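Local coordinates for protein transmembrane beta-barrels (Synthetic construct, PDB 6X9Z) that is a de novo designed eight-stranded antiparallel beta-barrel, probably intended to span a lipid membrane, at residues Val10-Gly15 with Ile116-Lys121; Glu67-Ala72 with Ala99-Tyr104. One frame throughout, in Å; residues are numbered along the deposited sequence.

Contact 1: residues Val10-Gly15 with Ile116-Lys121; sequences VYVVVG and IGIAYK
Val12 and Ile118 face each other as an antiparallel hydrogen-bonded pair, and their side chains lie side by side on the barrel's outer surface, Val12 CG2 meeting Ile118 CG1 at 3.6 Å. The branch doing the touching on Ile118 is CG1, set between the backbone N and the carbonyl carbon (chi1 63°), with CD1 reaching on past the same valine methyl. Val14 and Ile116 repeat the pattern, CG1 of one 3.8 Å from CG1 of the other. Beneath these apolar pairs, six backbone hydrogen bonds join the strands at Val10 with Tyr120, Val12 with Ile118 and Val14 with Ile116. The bond from Val14 N to Ile116 O is 2.8 Å long and nearly straight, at 169°. Carbonyls of these pairs also receive CA-H groups from the intervening non-hydrogen-bonded residues: Gly117 CA approaches Val12 O to 3.1 Å. The Gly117 and Val13 CA atoms, at 3.9 Å, are the closest CA pair, and the bare glycine CA lets Val13 CG1 and Val12 O both pack close against it. Tyr11 CB lies 4.3 Å from Ala119 CB on the inner face, while the ring leads away into the barrel and its hydroxyl hydrogen-bonds to Asp39. The strand axes run 178° apart, almost exactly antiparallel. This is the seam at which the first strand meets the last and the sheet closes into a barrel. Outward, strand 8-17 pairs on through Tyr11, Val13 and Gly15 with strand 22-31, and strand 112-121 through Gly117 and Ala119 with strand 98-106.

Contact 2: residues Glu67-Ala72 with Ala99-Tyr104; sequences EPYVKA and ALMVEY
Tyr69 and Glu103 meet inside the barrel from strands that are not sheet neighbours: the axes of 67-72 and 99-104 cross at -45° and pass 9.1 Å apart, and even the nearest CA atoms, those of Tyr69 and Glu103, are 8.9 Å from each other. The contact is therefore carried almost wholly by side chains. Tyr69 OH donates a very short hydrogen bond, 2.5 Å, to Glu103 OE1, which lies at the ring's edge, near its plane. The planes of ring and carboxylate stand 78° apart. Glu103 reaches this position with CG anti to the backbone N (chi1 171°) and its chain extended. The same OE1 receives a weak bond from Lys71 NZ at 3.2 Å, part of a salt bridge, while Lys71 CE lies 3.1 Å from Glu103 OE2. Two donors thus share one oxygen, and the lysine charge is likely to favour the ionised carboxylate. Met101, its chain extended, crosses the tyrosine at about a right angle and places CE 3.2 Å from Tyr69 OH. With an alanine in place of Glu103, the Tyr69 hydroxyl would probably lose its acceptor and Lys71 its weaker carboxylate partner, leaving the phenol end freer to shift. The stronger partner of Lys71 is Asp39, so the polar network runs on to strand 36-45. Strand 82-93 lies between the two strands in the sheet, bonded to Tyr69 and Lys71 through Gly89 and Gly87, while Met101 also packs on Tyr11 and Val13 of strand 8-17.

How the contacts relate
The two contacts show two different ways strands of this barrel are joined. Contact 1 is a surface contact between adjacent strands, built from backbone pairing and finished outside with branched aliphatic side chains, consistent with an outer surface designed to face a membrane. Contact 2 is partly buried and joins strands on either side of 82-93 through largely polar side chains inside. Their centres are 10 Å apart, and contact 2 is nested within the chain loop that contact 1 closes. Strands 98-106 and 112-121 link them directly: Met101 N probably bonds to Gly117 O at 2.7 Å. Asp39 also bridges them, holding both the Tyr11 hydroxyl and the Lys71 ammonium.

Contact 1: residues Val10-Gly15 with Ile116-Lys121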
ATOM      1  N   VAL A  10      -3.863   6.649  -6.758  1.00 32.90           N
ATOM      2  CA  VAL A  10      -4.914   5.839  -6.161  1.00 32.30           C
ATOM      3  C   VAL A  10      -4.630   4.386  -6.504  1.00 32.41           C
ATOM      4  O   VAL A  10      -4.325   4.060  -7.657  1.00 31.75           O
ATOM      5  CB  VAL A  10      -6.299   6.265  -6.674  1.00 31.88           C
ATOM      6  CG1 VAL A  10      -7.362   5.288  -6.204  1.00 32.39           C
ATOM      7  CG2 VAL A  10      -6.619   7.674  -6.210  1.00 32.48           C
ATOM      8  N   TYR A  11      -4.718   3.515  -5.503  1.00 31.42           N
ATOM      9  CA  TYR A  11      -4.434   2.106  -5.686  1.00 31.17           C
ATOM     10  C   TYR A  11      -5.610   1.274  -5.200  1.00 31.65           C
ATOM     11  O   TYR A  11      -6.403   1.714  -4.362  1.00 31.38           O
ATOM     12  CB  TYR A  11      -3.154   1.691  -4.948  1.00 30.88           C
ATOM     13  CG  TYR A  11      -3.236   1.756  -3.436  1.00 32.13           C
ATOM     14  CD1 TYR A  11      -3.725   0.681  -2.703  1.00 32.28           C
ATOM     15  CD2 TYR A  11      -2.803   2.879  -2.740  1.00 32.78           C
ATOM     16  CE1 TYR A  11      -3.795   0.720  -1.329  1.00 32.90           C
ATOM     17  CE2 TYR A  11      -2.869   2.928  -1.357  1.00 33.57           C
ATOM     18  CZ  TYR A  11      -3.368   1.842  -0.657  1.00 34.15           C
ATOM     19  OH  TYR A  11      -3.436   1.876   0.719  1.00 35.75           O
ATOM     20  N   VAL A  12      -5.713   0.068  -5.744  1.00 31.00           N
ATOM     21  CA  VAL A  12      -6.642  -0.942  -5.252  1.00 31.37           C
ATOM     22  C   VAL A  12      -5.907  -2.272  -5.249  1.00 31.75           C
ATOM     23  O   VAL A  12      -5.309  -2.660  -6.258  1.00 31.33           O
ATOM     24  CB  VAL A  12      -7.927  -1.014  -6.101  1.00 30.96           C
ATOM     25  CG1 VAL A  12      -8.814   0.187  -5.814  1.00 30.53           C
ATOM     26  CG2 VAL A  12      -7.592  -1.071  -7.577  1.00 30.52           C
ATOM     27  N   VAL A  13      -5.914  -2.958  -4.108  1.00 31.92           N
ATOM     28  CA  VAL A  13      -5.166  -4.200  -3.980  1.00 32.30           C
ATOM     29  C   VAL A  13      -6.028  -5.257  -3.312  1.00 32.62           C
ATOM     30  O   VAL A  13      -6.949  -4.960  -2.547  0.88 33.03           O
ATOM     31  CB  VAL A  13      -3.848  -4.027  -3.192  1.00 32.15           C
ATOM     32  CG1 VAL A  13      -2.985  -2.962  -3.828  1.00 31.20           C
ATOM     33  CG2 VAL A  13      -4.128  -3.709  -1.728  1.00 33.18           C
ATOM     34  N   VAL A  14      -5.706  -6.508  -3.618  1.00 32.94           N
ATOM     35  CA  VAL A  14      -6.271  -7.667  -2.946  1.00 33.46           C
ATOM     36  C   VAL A  14      -5.131  -8.356  -2.212  1.00 33.71           C
ATOM     37  O   VAL A  14      -4.089  -8.654  -2.810  1.00 33.52           O
ATOM     38  CB  VAL A  14      -6.967  -8.617  -3.933  1.00 32.96           C
ATOM     39  CG1 VAL A  14      -6.097  -8.851  -5.166  1.00 33.13           C
ATOM     40  CG2 VAL A  14      -7.309  -9.926  -3.249  1.00 33.73           C
ATOM     41  N   GLY A  15      -5.315  -8.579  -0.917  1.00 34.41           N
ATOM     42  CA  GLY A  15      -4.282  -9.141  -0.059  1.00 35.15           C
ATOM     43  C   GLY A  15      -4.727 -10.478   0.505  1.00 35.28           C
ATOM     44  O   GLY A  15      -5.862 -10.618   0.966  1.00 35.23           O
ATOM     45  N   ILE A 116      -1.635  -7.962  -4.223  1.00 33.73           N
ATOM     46  CA  ILE A 116      -1.400  -7.550  -5.598  1.00 33.41           C
ATOM     47  C   ILE A 116      -2.517  -6.603  -6.002  1.00 32.76           C
ATOM     48  O   ILE A 116      -3.643  -6.688  -5.500  1.00 32.50           O
ATOM     49  CB  ILE A 116      -1.325  -8.750  -6.563  1.00 34.30           C
ATOM     50  CG1 ILE A 116      -2.630  -9.548  -6.514  1.00 35.45           C
ATOM     51  CG2 ILE A 116      -0.132  -9.634  -6.226  1.00 34.00           C
ATOM     52  CD1 ILE A 116      -2.659 -10.734  -7.450  1.00 43.05           C
ATOM     53  N   GLY A 117      -2.198  -5.690  -6.909  1.00 31.22           N
ATOM     54  CA  GLY A 117      -3.170  -4.701  -7.325  1.00 30.78           C
ATOM     55  C   GLY A 117      -2.574  -3.770  -8.356  1.00 29.97           C
ATOM     56  O   GLY A 117      -1.519  -4.042  -8.931  0.96 30.07           O
ATOM     57  N   ILE A 118      -3.281  -2.667  -8.594  1.00 29.81           N
ATOM     58  CA  ILE A 118      -2.843  -1.655  -9.543  1.00 29.41           C
ATOM     59  C   ILE A 118      -2.745  -0.320  -8.823  1.00 30.39           C
ATOM     60  O   ILE A 118      -3.341  -0.105  -7.765  1.00 30.13           O
ATOM     61  CB  ILE A 118      -3.784  -1.534 -10.757  1.00 29.32           C
ATOM     62  CG1 ILE A 118      -5.169  -1.080 -10.295  1.00 29.15           C
ATOM     63  CG2 ILE A 118      -3.828  -2.838 -11.539  1.00 29.59           C
ATOM     64  CD1 ILE A 118      -6.207  -1.042 -11.386  1.00 29.45           C
ATOM     65  N   ALA A 119      -1.985   0.589  -9.425  1.00 30.25           N
ATOM     66  CA  ALA A 119      -1.791   1.929  -8.890  1.00 30.57           C
ATOM     67  C   ALA A 119      -1.985   2.925 -10.020  1.00 31.46           C
ATOM     68  O   ALA A 119      -1.215   2.928 -10.987  1.00 31.01           O
ATOM     69  CB  ALA A 119      -0.407   2.077  -8.254  1.00 31.18           C
ATOM     70  N   TYR A 120      -3.019   3.753  -9.901  1.00 31.75           N
ATOM     71  CA  TYR A 120      -3.392   4.721 -10.922  1.00 32.46           C
ATOM     72  C   TYR A 120      -2.890   6.095 -10.513  1.00 33.65           C
ATOM     73  O   TYR A 120      -3.134   6.535  -9.385  1.00 33.48           O
ATOM     74  CB  TYR A 120      -4.910   4.740 -11.102  1.00 33.10           C
ATOM     75  CG  TYR A 120      -5.425   5.596 -12.241  1.00 34.57           C
ATOM     76  CD1 TYR A 120      -5.776   6.926 -12.038  1.00 34.89           C
ATOM     77  CD2 TYR A 120      -5.598   5.063 -13.510  1.00 34.23           C
ATOM     78  CE1 TYR A 120      -6.267   7.707 -13.075  1.00 34.78           C
ATOM     79  CE2 TYR A 120      -6.089   5.833 -14.549  1.00 34.72           C
ATOM     80  CZ  TYR A 120      -6.420   7.151 -14.328  1.00 35.37           C
ATOM     81  OH  TYR A 120      -6.905   7.901 -15.376  1.00 35.16           O
ATOM     82  N   LYS A 121      -2.195   6.769 -11.427  1.00 33.77           N
ATOM     83  CA  LYS A 121      -1.569   8.054 -11.140  1.00 35.01           C
ATOM     84  C   LYS A 121      -2.525   9.171 -11.541  1.00 35.79           C
ATOM     85  O   LYS A 121      -2.799   9.367 -12.730  1.00 36.14           O
ATOM     86  CB  LYS A 121      -0.237   8.174 -11.873  1.00 35.14           C
ATOM     87  CG  LYS A 121       0.532   9.434 -11.535  1.00 36.02           C
ATOM     88  CD  LYS A 121       1.852   9.515 -12.288  1.00 39.10           C
ATOM     89  CE  LYS A 121       2.586  10.805 -11.946  0.97 41.04           C
ATOM     90  NZ  LYS A 121       3.962  10.842 -12.504  0.42 44.32           N
TER

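Contact 2: residues Glu67-Ala72 with Ala99-Tyr104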
ATOM      1  N   GLU A  67       9.765   0.833  -8.961  1.00 31.30           N
ATOM      2  CA  GLU A  67       9.735   1.792  -7.860  1.00 30.67           C
ATOM      3  C   GLU A  67       9.515   1.037  -6.557  1.00 31.44           C
ATOM      4  O   GLU A  67       8.374   0.811  -6.136  1.00 29.83           O
ATOM      5  CB  GLU A  67       8.650   2.850  -8.069  1.00 30.73           C
ATOM      6  CG  GLU A  67       8.555   3.837  -6.913  1.00 30.82           C
ATOM      7  CD  GLU A  67       7.580   4.968  -7.164  1.00 31.19           C
ATOM      8  OE1 GLU A  67       6.875   4.950  -8.194  1.00 31.57           O
ATOM      9  OE2 GLU A  67       7.520   5.887  -6.322  1.00 32.31           O
ATOM     10  N   PRO A  68      10.591   0.625  -5.892  1.00 30.76           N
ATOM     11  CA  PRO A  68      10.446  -0.087  -4.621  1.00 30.06           C
ATOM     12  C   PRO A  68       9.983   0.850  -3.516  1.00 31.03           C
ATOM     13  O   PRO A  68      10.165   2.066  -3.577  1.00 30.23           O
ATOM     14  CB  PRO A  68      11.859  -0.611  -4.339  1.00 30.35           C
ATOM     15  CG  PRO A  68      12.620  -0.449  -5.635  1.00 30.49           C
ATOM     16  CD  PRO A  68      11.994   0.712  -6.325  1.00 30.69           C
ATOM     17  N   TYR A  69       9.383   0.260  -2.483  1.00 29.70           N
ATOM     18  CA  TYR A  69       8.959   1.037  -1.329  1.00 30.37           C
ATOM     19  C   TYR A  69       8.884   0.130  -0.111  1.00 30.73           C
ATOM     20  O   TYR A  69       8.648  -1.076  -0.225  1.00 30.34           O
ATOM     21  CB  TYR A  69       7.604   1.726  -1.564  1.00 30.34           C
ATOM     22  CG  TYR A  69       6.431   0.784  -1.696  1.00 30.31           C
ATOM     23  CD1 TYR A  69       5.657   0.452  -0.591  1.00 31.19           C
ATOM     24  CD2 TYR A  69       6.093   0.226  -2.924  1.00 30.60           C
ATOM     25  CE1 TYR A  69       4.586  -0.410  -0.700  1.00 31.96           C
ATOM     26  CE2 TYR A  69       5.018  -0.641  -3.042  1.00 31.22           C
ATOM     27  CZ  TYR A  69       4.271  -0.953  -1.924  1.00 31.90           C
ATOM     28  OH  TYR A  69       3.203  -1.812  -2.033  1.00 32.74           O
ATOM     29  N   VAL A  70       9.117   0.726   1.051  1.00 30.57           N
ATOM     30  CA  VAL A  70       8.829   0.110   2.338  1.00 31.27           C
ATOM     31  C   VAL A  70       7.925   1.077   3.087  1.00 31.61           C
ATOM     32  O   VAL A  70       8.064   2.297   2.952  1.00 31.30           O
ATOM     33  CB  VAL A  70      10.113  -0.212   3.137  1.00 31.15           C
ATOM     34  CG1 VAL A  70      10.915   1.048   3.413  1.00 31.15           C
ATOM     35  CG2 VAL A  70       9.790  -0.958   4.437  1.00 31.17           C
ATOM     36  N   LYS A  71       6.962   0.540   3.826  1.00 32.20           N
ATOM     37  CA  LYS A  71       5.998   1.402   4.488  1.00 32.97           C
ATOM     38  C   LYS A  71       5.556   0.751   5.784  1.00 34.25           C
ATOM     39  O   LYS A  71       5.653  -0.467   5.958  1.00 34.76           O
ATOM     40  CB  LYS A  71       4.787   1.689   3.593  1.00 32.97           C
ATOM     41  CG  LYS A  71       3.825   0.526   3.447  1.00 34.01           C
ATOM     42  CD  LYS A  71       2.654   0.903   2.555  1.00 35.98           C
ATOM     43  CE  LYS A  71       1.610  -0.204   2.527  1.00 37.97           C
ATOM     44  NZ  LYS A  71       0.497   0.087   1.585  1.00 39.86           N
ATOM     45  N   ALA A  72       5.082   1.589   6.701  1.00 34.76           N
ATOM     46  CA  ALA A  72       4.513   1.124   7.954  1.00 35.95           C
ATOM     47  C   ALA A  72       3.406   2.083   8.356  1.00 35.14           C
ATOM     48  O   ALA A  72       3.427   3.263   7.999  1.00 34.45           O
ATOM     49  CB  ALA A  72       5.570   1.020   9.062  1.00 34.96           C
ATOM     50  N   ALA A  99       0.287   1.407 -13.063  1.00 30.43           N
ATOM     51  CA  ALA A  99       1.392   0.622 -12.542  1.00 30.51           C
ATOM     52  C   ALA A  99       0.823  -0.602 -11.844  1.00 30.83           C
ATOM     53  O   ALA A  99      -0.248  -0.542 -11.237  1.00 29.81           O
ATOM     54  CB  ALA A  99       2.257   1.436 -11.576  1.00 30.25           C
ATOM     55  N   LEU A 100       1.540  -1.715 -11.955  1.00 30.31           N
ATOM     56  CA  LEU A 100       1.195  -2.922 -11.223  1.00 30.39           C
ATOM     57  C   LEU A 100       1.861  -2.887  -9.859  1.00 31.06           C
ATOM     58  O   LEU A 100       3.016  -2.472  -9.725  1.00 29.97           O
ATOM     59  CB  LEU A 100       1.630  -4.169 -11.988  1.00 30.01           C
ATOM     60  CG  LEU A 100       1.139  -4.185 -13.433  1.00 30.29           C
ATOM     61  CD1 LEU A 100       1.655  -5.415 -14.136  1.00 30.83           C
ATOM     62  CD2 LEU A 100      -0.379  -4.110 -13.478  1.00 30.23           C
ATOM     63  N   MET A 101       1.122  -3.325  -8.848  1.00 30.30           N
ATOM     64  CA  MET A 101       1.539  -3.194  -7.462  1.00 30.53           C
ATOM     65  C   MET A 101       1.584  -4.571  -6.829  1.00 31.53           C
ATOM     66  O   MET A 101       0.624  -5.340  -6.936  1.00 31.58           O
ATOM     67  CB  MET A 101       0.583  -2.278  -6.703  1.00 30.64           C
ATOM     68  CG  MET A 101       0.918  -2.070  -5.243  1.00 30.63           C
ATOM     69  SD  MET A 101      -0.301  -0.959  -4.522  1.00 33.42           S
ATOM     70  CE  MET A 101       0.295  -0.825  -2.844  1.00 33.64           C
ATOM     71  N   VAL A 102       2.702  -4.887  -6.193  1.00 31.30           N
ATOM     72  CA  VAL A 102       2.850  -6.101  -5.405  1.00 31.73           C
ATOM     73  C   VAL A 102       3.491  -5.711  -4.084  1.00 32.31           C
ATOM     74  O   VAL A 102       4.384  -4.856  -4.040  1.00 31.54           O
ATOM     75  CB  VAL A 102       3.683  -7.177  -6.131  1.00 31.59           C
ATOM     76  CG1 VAL A 102       3.024  -7.549  -7.449  1.00 31.22           C
ATOM     77  CG2 VAL A 102       5.107  -6.698  -6.361  1.00 31.71           C
ATOM     78  N   GLU A 103       3.017  -6.320  -3.007  1.00 32.59           N
ATOM     79  CA  GLU A 103       3.433  -5.908  -1.679  1.00 33.05           C
ATOM     80  C   GLU A 103       3.397  -7.102  -0.746  1.00 34.19           C
ATOM     81  O   GLU A 103       2.378  -7.789  -0.651  1.00 34.55           O
ATOM     82  CB  GLU A 103       2.528  -4.798  -1.147  1.00 32.77           C
ATOM     83  CG  GLU A 103       2.765  -4.460   0.302  1.00 34.22           C
ATOM     84  CD  GLU A 103       1.970  -3.260   0.737  1.00 35.46           C
ATOM     85  OE1 GLU A 103       1.772  -2.350  -0.098  1.00 35.81           O
ATOM     86  OE2 GLU A 103       1.538  -3.230   1.908  1.00 36.63           O
ATOM     87  N   TYR A 104       4.512  -7.343  -0.071  1.00 34.69           N
ATOM     88  CA  TYR A 104       4.561  -8.263   1.051  1.00 36.33           C
ATOM     89  C   TYR A 104       4.454  -7.451   2.334  1.00 37.23           C
ATOM     90  O   TYR A 104       5.179  -6.466   2.511  1.00 36.52           O
ATOM     91  CB  TYR A 104       5.850  -9.082   1.036  1.00 36.83           C
ATOM     92  CG  TYR A 104       6.039  -9.921   2.272  1.00 38.78           C
ATOM     93  CD1 TYR A 104       6.985  -9.575   3.227  1.00 39.74           C
ATOM     94  CD2 TYR A 104       5.266 -11.052   2.489  1.00 39.46           C
ATOM     95  CE1 TYR A 104       7.162 -10.339   4.361  1.00 40.71           C
ATOM     96  CE2 TYR A 104       5.432 -11.820   3.621  1.00 40.83           C
ATOM     97  CZ  TYR A 104       6.380 -11.461   4.554  1.00 41.79           C
ATOM     98  OH  TYR A 104       6.551 -12.226   5.681  1.00 43.32           O
TER